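Local coordinates for protein probable chitinase (Chromobacterium violaceum, PDB 5JH8) that probably binds and hydrolyses chitin, as a bacterial member of glycosyl hydrolase family 18 with a TIM-barrel fold, at residues S295-A298 and L299-D303; W272-A276 and R277-L281. One frame throughout, in Å; residues are numbered along the deposited sequence.

Contact 1 (S295-A298 and L299-D303); sequences SLYA and LGMED. With HIS (histidine), chain F; 6KY ((2S)-2-(dimethylamino)-4-(methylselanyl)butanoic acid), chain E.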
ATOM      1  N   SER A 295       3.751  -5.956   2.470  1.00  6.19           N
ATOM      2  CA  SER A 295       3.443  -4.633   2.975  1.00  6.24           C
ATOM      3  C   SER A 295       2.034  -4.663   3.551  1.00  6.06           C
ATOM      4  O   SER A 295       1.152  -5.351   3.009  1.00  6.40           O
ATOM      5  CB  SER A 295       3.580  -3.581   1.871  1.00  6.34           C
ATOM      6  OG  SER A 295       2.673  -3.777   0.799  1.00  7.05           O
ATOM      7  N   LEU A 296       1.835  -3.946   4.655  1.00  5.47           N
ATOM      8  CA  LEU A 296       0.610  -4.000   5.443  1.00  6.15           C
ATOM      9  C   LEU A 296       0.035  -2.597   5.548  1.00  5.99           C
ATOM     10  O   LEU A 296       0.741  -1.674   5.968  1.00  6.56           O
ATOM     11  CB  LEU A 296       0.878  -4.554   6.849  1.00  6.25           C
ATOM     12  CG  LEU A 296       1.513  -5.961   6.973  1.00  7.13           C
ATOM     13  CD1 LEU A 296       0.846  -7.032   6.116  1.00  7.11           C
ATOM     14  CD2 LEU A 296       3.027  -5.963   6.712  1.00  7.20           C
ATOM     15  N   TYR A 297      -1.232  -2.438   5.203  1.00  5.69           N
ATOM     16  CA  TYR A 297      -1.853  -1.123   5.193  1.00  6.36           C
ATOM     17  C   TYR A 297      -3.058  -1.161   6.125  1.00  6.05           C
ATOM     18  O   TYR A 297      -4.067  -1.797   5.790  1.00  6.74           O
ATOM     19  CB  TYR A 297      -2.293  -0.711   3.773  1.00  6.62           C
ATOM     20  CG  TYR A 297      -2.632   0.759   3.725  1.00  7.12           C
ATOM     21  CD1 TYR A 297      -3.901   1.206   4.033  1.00  7.56           C
ATOM     22  CD2 TYR A 297      -1.654   1.707   3.506  1.00  7.81           C
ATOM     23  CE1 TYR A 297      -4.211   2.547   4.061  1.00  8.26           C
ATOM     24  CE2 TYR A 297      -1.948   3.056   3.562  1.00  8.83           C
ATOM     25  CZ  TYR A 297      -3.237   3.467   3.850  1.00  8.67           C
ATOM     26  OH  TYR A 297      -3.592   4.792   3.902  1.00 10.85           O
ATOM     27  N   ALA A 298      -3.024  -0.492   7.292  1.00  6.17           N
ATOM     28  CA  ALA A 298      -1.981   0.390   7.811  1.00  6.10           C
ATOM     29  C   ALA A 298      -2.035   0.339   9.358  1.00  5.75           C
ATOM     30  O   ALA A 298      -3.017  -0.090   9.955  1.00  6.63           O
ATOM     31  CB  ALA A 298      -2.188   1.817   7.350  1.00  6.50           C
ATOM     32  N   LEU A 299      -0.955   0.809   9.976  1.00  6.08           N
ATOM     33  CA  LEU A 299      -0.852   0.848  11.427  1.00  6.07           C
ATOM     34  C   LEU A 299      -1.974   1.682  12.036  1.00  6.06           C
ATOM     35  O   LEU A 299      -2.254   2.804  11.615  1.00  6.83           O
ATOM     36  CB  LEU A 299       0.507   1.428  11.825  1.00  6.00           C
ATOM     37  CG  LEU A 299       1.720   0.547  11.515  1.00  6.16           C
ATOM     38  CD1 LEU A 299       2.978   1.391  11.595  1.00  6.60           C
ATOM     39  CD2 LEU A 299       1.859  -0.667  12.458  1.00  6.85           C
ATOM     40  N   GLY A 300      -2.608   1.126  13.061  1.00  6.08           N
ATOM     41  CA  GLY A 300      -3.706   1.767  13.738  1.00  7.14           C
ATOM     42  C   GLY A 300      -5.036   1.118  13.440  1.00  7.99           C
ATOM     43  O   GLY A 300      -6.015   1.402  14.132  1.00 11.21           O
HETATM   44  N   MSE A 301      -5.100   0.259  12.430  1.00  6.47           N
HETATM   45  CA  MSE A 301      -6.343  -0.394  12.066  1.00  6.17           C
HETATM   46  C   MSE A 301      -6.492  -1.787  12.669  1.00  6.56           C
HETATM   47  O   MSE A 301      -7.549  -2.416  12.533  1.00  7.42           O
HETATM   48  CB  MSE A 301      -6.408  -0.543  10.545  1.00  6.39           C
HETATM   49  CG  MSE A 301      -6.341   0.742   9.799  1.00  7.34           C
HETATM   50 SE   MSE A 301      -6.523   0.330   7.908  1.00  7.94          SE
HETATM   51  CE  MSE A 301      -6.311   2.143   7.201  1.00 10.69           C
ATOM     52  N   GLU A 302      -5.416  -2.300  13.244  1.00  7.49           N
ATOM     53  CA  GLU A 302      -5.262  -3.720  13.524  1.00  7.38           C
ATOM     54  C   GLU A 302      -5.296  -4.018  15.020  1.00  8.06           C
ATOM     55  O   GLU A 302      -5.438  -3.132  15.857  1.00  8.64           O
ATOM     56  CB  GLU A 302      -3.989  -4.248  12.860  1.00  7.63           C
ATOM     57  CG  GLU A 302      -2.669  -3.992  13.598  1.00  8.10           C
ATOM     58  CD  GLU A 302      -2.094  -2.608  13.433  1.00  7.44           C
ATOM     59  OE1 GLU A 302      -2.777  -1.598  13.737  1.00  7.68           O
ATOM     60  OE2 GLU A 302      -0.909  -2.500  13.031  1.00  8.79           O
ATOM     61  N   ASP A 303      -5.173  -5.301  15.332  1.00  7.88           N
ATOM     62  CA  ASP A 303      -4.957  -5.770  16.688  1.00  8.02           C
ATOM     63  C   ASP A 303      -3.909  -6.876  16.631  1.00  7.70           C
ATOM     64  O   ASP A 303      -3.338  -7.157  15.578  1.00  7.88           O
ATOM     65  CB  ASP A 303      -6.267  -6.192  17.364  1.00  8.58           C
ATOM     66  CG  ASP A 303      -6.962  -7.325  16.654  1.00  8.93           C
ATOM     67  OD1 ASP A 303      -6.267  -8.188  16.078  1.00  9.44           O
ATOM     68  OD2 ASP A 303      -8.221  -7.315  16.641  1.00 11.30           O
TER
HETATM   69  N   HIS F 505      -4.900   4.654  -0.134  1.00 14.22           N
HETATM   70  CA  HIS F 505      -3.868   5.474   0.492  1.00 14.79           C
HETATM   71  C   HIS F 505      -4.353   6.911   0.615  1.00 17.26           C
HETATM   72  O   HIS F 505      -5.246   7.360  -0.116  1.00 18.47           O
HETATM   73  CB  HIS F 505      -2.564   5.402  -0.307  1.00 13.58           C
HETATM   74  CG  HIS F 505      -1.873   4.075  -0.222  1.00 12.04           C
HETATM   75  ND1 HIS F 505      -0.548   3.904  -0.560  1.00 12.71           N
HETATM   76  CD2 HIS F 505      -2.327   2.852   0.143  1.00 11.78           C
HETATM   77  CE1 HIS F 505      -0.209   2.641  -0.383  1.00 13.16           C
HETATM   78  NE2 HIS F 505      -1.276   1.975   0.021  1.00 11.83           N
HETATM   79  OXT HIS F 505      -3.859   7.653   1.465  1.00 19.47           O
HETATM   80  N   6KY E 504      -7.117   2.161   0.401  1.00 14.05           N
HETATM   81  CA  6KY E 504      -7.032   3.502  -0.261  1.00 15.02           C
HETATM   82  C   6KY E 504      -6.048   4.376   0.487  1.00 14.35           C
HETATM   83  O   6KY E 504      -6.305   4.758   1.624  1.00 14.74           O
HETATM   84  CB  6KY E 504      -8.397   4.208  -0.388  1.00 17.91           C
HETATM   85  CG  6KY E 504      -9.366   3.424  -1.291  1.00 20.59           C
HETATM   86 SE   6KY E 504     -11.072   4.331  -1.611  1.00 23.10          SE
HETATM   87  CE  6KY E 504     -11.853   3.976   0.141  1.00 24.60           C
HETATM   88  CN1 6KY E 504      -7.848   2.157   1.682  1.00 14.15           C
HETATM   89  CN2 6KY E 504      -5.788   1.542   0.622  1.00 13.04           C
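A type II beta turn from Ala-298 to Met-301 follows barrel strand 293-297, beside the pocket where Tyr-297 meets a bound histidine and a bound selenomethionine derivative. Met-301 N donates to Ala-298 O over 3.3 Å, tilted 21° from the carbonyl plane, and closes the turn. Gly-300 fits its third position, since at these backbone angles a side chain would jam against the preceding carbonyl oxygen. Glu-302 folds back, bent at CB-CG, and OE1 takes Gly-300 N at 2.8 Å on its syn side, while OE2 is held by Trp-307 NE1. The extended Met-301 (selenomethionine) reaches back toward Tyr-297 and Ala-298: CE lies 3.8 Å from Tyr-297 CE1 and 4.1 Å from Ala-298 CB. The peptide between Tyr-297 and Ala-298 is cis, and Ala-298 CB sits 3.6 Å above the centre of the tyrosine ring. On the opposite face, offset toward the rim, comes CD2 of the bound histidine, 3.4 Å from Tyr-297 CE2, so the ring is sandwiched. Its OH is hydrogen-bonded to Tyr-11 OH. Strand 293-297 runs between strands 3-8 and 212-222; Met-301 packs on Ala-218 and Tyr-219 of the latter, and Leu-299 on Ala-6 of the former and on Trp-307 of helix 304-309.

Contact 2 (W272-A276 and R277-L281); sequences WTENA and RSVAL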
ATOM      1  N   TRP A 272     -17.063  -7.314   3.167  1.00  7.05           N
ATOM      2  CA  TRP A 272     -15.968  -8.177   2.741  1.00  7.36           C
ATOM      3  C   TRP A 272     -14.708  -7.735   3.473  1.00  7.00           C
ATOM      4  O   TRP A 272     -14.379  -6.542   3.466  1.00  7.51           O
ATOM      5  CB  TRP A 272     -15.735  -8.099   1.236  1.00  8.06           C
ATOM      6  CG  TRP A 272     -16.742  -8.854   0.436  1.00  8.14           C
ATOM      7  CD1 TRP A 272     -17.911  -8.368  -0.071  1.00  9.10           C
ATOM      8  CD2 TRP A 272     -16.670 -10.226   0.031  1.00  8.57           C
ATOM      9  NE1 TRP A 272     -18.568  -9.346  -0.778  1.00 10.22           N
ATOM     10  CE2 TRP A 272     -17.829 -10.499  -0.724  1.00 10.34           C
ATOM     11  CE3 TRP A 272     -15.749 -11.247   0.233  1.00  9.87           C
ATOM     12  CZ2 TRP A 272     -18.090 -11.765  -1.267  1.00 11.16           C
ATOM     13  CZ3 TRP A 272     -15.998 -12.479  -0.300  1.00 11.22           C
ATOM     14  CH2 TRP A 272     -17.153 -12.735  -1.050  1.00 11.45           C
ATOM     15  N   THR A 273     -14.015  -8.682   4.109  1.00  7.30           N
ATOM     16  CA  THR A 273     -12.823  -8.360   4.874  1.00  7.65           C
ATOM     17  C   THR A 273     -11.946  -9.605   4.961  1.00  6.93           C
ATOM     18  O   THR A 273     -12.126 -10.586   4.224  1.00  8.03           O
ATOM     19  CB  THR A 273     -13.194  -7.750   6.232  1.00  8.21           C
ATOM     20  OG1 THR A 273     -12.010  -7.215   6.821  1.00  9.07           O
ATOM     21  CG2 THR A 273     -13.862  -8.766   7.136  1.00  9.48           C
ATOM     22  N   GLU A 274     -10.973  -9.531   5.860  1.00  7.47           N
ATOM     23  CA  GLU A 274      -9.969 -10.563   6.092  1.00  7.46           C
ATOM     24  C   GLU A 274     -10.235 -11.255   7.425  1.00  7.36           C
ATOM     25  O   GLU A 274     -10.937 -10.733   8.301  1.00  8.34           O
ATOM     26  CB  GLU A 274      -8.545  -9.972   6.164  1.00  7.69           C
ATOM     27  CG  GLU A 274      -8.133  -9.098   4.972  1.00  7.47           C
ATOM     28  CD  GLU A 274      -8.151  -9.836   3.657  1.00  7.48           C
ATOM     29  OE1 GLU A 274      -7.733 -11.029   3.635  1.00  7.73           O
ATOM     30  OE2 GLU A 274      -8.587  -9.232   2.647  1.00  7.93           O
ATOM     31  N   ASN A 275      -9.643 -12.446   7.579  1.00  7.68           N
ATOM     32  CA  ASN A 275      -9.499 -13.051   8.897  1.00  8.15           C
ATOM     33  C   ASN A 275      -8.070 -13.567   9.045  1.00  7.37           C
ATOM     34  O   ASN A 275      -7.218 -13.308   8.202  1.00  7.53           O
ATOM     35  CB  ASN A 275     -10.575 -14.120   9.166  1.00  8.81           C
ATOM     36  CG  ASN A 275     -10.399 -15.368   8.326  1.00  8.42           C
ATOM     37  OD1 ASN A 275      -9.482 -15.483   7.530  1.00  8.91           O
ATOM     38  ND2 ASN A 275     -11.322 -16.310   8.487  1.00 10.58           N
ATOM     39  N   ALA A 276      -7.774 -14.288  10.123  1.00  8.09           N
ATOM     40  CA  ALA A 276      -6.396 -14.723  10.333  1.00  8.08           C
ATOM     41  C   ALA A 276      -5.955 -15.697   9.248  1.00  7.88           C
ATOM     42  O   ALA A 276      -4.801 -15.665   8.806  1.00  8.21           O
ATOM     43  CB  ALA A 276      -6.239 -15.332  11.724  1.00  9.00           C
ATOM     44  N   ARG A 277      -6.850 -16.598   8.828  1.00  7.88           N
ATOM     45  CA  ARG A 277      -6.502 -17.535   7.774  1.00  8.05           C
ATOM     46  C   ARG A 277      -6.132 -16.807   6.486  1.00  7.96           C
ATOM     47  O   ARG A 277      -5.165 -17.180   5.810  1.00  8.32           O
ATOM     48  CB  ARG A 277      -7.663 -18.483   7.492  1.00  9.15           C
ATOM     49  CG  ARG A 277      -7.271 -19.623   6.545  1.00  9.39           C
ATOM     50  CD  ARG A 277      -8.446 -20.594   6.221  1.00 10.34           C
ATOM     51  NE  ARG A 277      -9.073 -21.021   7.450  1.00 10.51           N
ATOM     52  CZ  ARG A 277     -10.224 -20.568   7.921  1.00 10.08           C
ATOM     53  NH1 ARG A 277     -11.038 -19.797   7.193  1.00 10.91           N
ATOM     54  NH2 ARG A 277     -10.594 -20.912   9.140  1.00 12.21           N
ATOM     55  N   SER A 278      -6.903 -15.782   6.116  1.00  7.64           N
ATOM     56  CA  SER A 278      -6.666 -15.122   4.842  1.00  7.57           C
ATOM     57  C   SER A 278      -5.407 -14.283   4.873  1.00  7.25           C
ATOM     58  O   SER A 278      -4.662 -14.255   3.889  1.00  7.23           O
ATOM     59  CB  SER A 278      -7.865 -14.284   4.426  1.00  8.01           C
ATOM     60  OG  SER A 278      -8.083 -13.168   5.248  1.00  7.92           O
ATOM     61  N   VAL A 279      -5.149 -13.596   5.990  1.00  7.09           N
ATOM     62  CA  VAL A 279      -3.919 -12.825   6.110  1.00  7.23           C
ATOM     63  C   VAL A 279      -2.703 -13.744   6.045  1.00  7.43           C
ATOM     64  O   VAL A 279      -1.717 -13.441   5.364  1.00  7.56           O
ATOM     65  CB  VAL A 279      -3.949 -11.950   7.379  1.00  7.18           C
ATOM     66  CG1 VAL A 279      -2.557 -11.376   7.683  1.00  6.99           C
ATOM     67  CG2 VAL A 279      -4.974 -10.849   7.198  1.00  8.63           C
ATOM     68  N   ALA A 280      -2.740 -14.868   6.768  1.00  7.35           N
ATOM     69  CA  ALA A 280      -1.623 -15.803   6.719  1.00  8.00           C
ATOM     70  C   ALA A 280      -1.430 -16.343   5.310  1.00  7.74           C
ATOM     71  O   ALA A 280      -0.300 -16.426   4.826  1.00  7.93           O
ATOM     72  CB  ALA A 280      -1.828 -16.947   7.716  1.00  8.79           C
ATOM     73  N   LEU A 281      -2.525 -16.680   4.620  1.00  7.55           N
ATOM     74  CA  LEU A 281      -2.414 -17.171   3.248  1.00  7.73           C
ATOM     75  C   LEU A 281      -1.737 -16.120   2.371  1.00  7.65           C
ATOM     76  O   LEU A 281      -0.811 -16.419   1.603  1.00  7.91           O
ATOM     77  CB  LEU A 281      -3.803 -17.559   2.712  1.00  9.42           C
ATOM     78  CG  LEU A 281      -3.929 -18.151   1.300  1.00 10.93           C
ATOM     79  CD1 LEU A 281      -3.874 -17.108   0.220  1.00 10.85           C
ATOM     80  CD2 LEU A 281      -2.875 -19.211   1.042  1.00 12.78           C
TER
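Ser-278 OG lies between two polar groups of the residues leading into the helix: it accepts from Asn-275 N at 2.9 Å and lies 2.7 Å from Glu-274 OE1, the likely partner of its proton. In return, Asn-275 OD1 accepts from Ser-278 N at 3.0 Å, with the donor almost in line with the side-chain C=O. Both side chains can do this because each sets its first branch between its own backbone N and carbonyl carbon (chi1 70° for Asn-275, 68° for Ser-278), which turns OD1 toward Ser-278 N and OG toward Asn-275 N. The reciprocal pair is a capping box, with Asn-275 as the N-cap of helix 276-289, and it satisfies an amide of the first helical turn that has no carbonyl before it. Regular helical bonding starts at once: Val-279 N donates to Asn-275 O, and Ala-280 N to Ala-276 O, both at 3.0 Å. Glu-274 bends at CB-CG to bring its carboxylate to the serine, and the same OE1 forms a salt bridge with Lys-282 one turn further along the helix, so one oxygen ties the loop after strand 268-273 to two helical residues. A negative charge beside a helix N-terminus would also be expected to suit the helix dipole. Next to the polar network, Glu-274 CB rests against Val-279 CG2 at 3.8 Å, and Val-279 goes on to pack on Phe-306 and Ala-309 of helix 304-309. On the outer side Arg-277 and Asn-275 extend together, NH1 of the arginine 3.7 Å from ND2 of the asparagine, their guanidinium and amide groups turned nearly at right angles; the cation-pi partner of Arg-277 is Tyr-250 of strand 249-251.

In the fold
Contact 2 comes first along the chain, at the start of helix 276-289, which leads directly to strand 293-297 and so to contact 1; their centres are 13 Å apart and they do not touch. Contact 1 is wholly buried and reaches the ligand pocket, with aromatic and apolar packing around a single turn-closing backbone bond. Contact 2 lies farther out, partly buried, with Ala-276 and Arg-277 exposed, and is dominated by hydrogen bonds and charge at a helix start. An acidic side chain takes part in each: Glu-302 accepts from a backbone amide in contact 1, and Glu-274 meets a serine hydroxyl and a lysine in contact 2. Both pack against helix 304-309, among others through Leu-299 and Val-279.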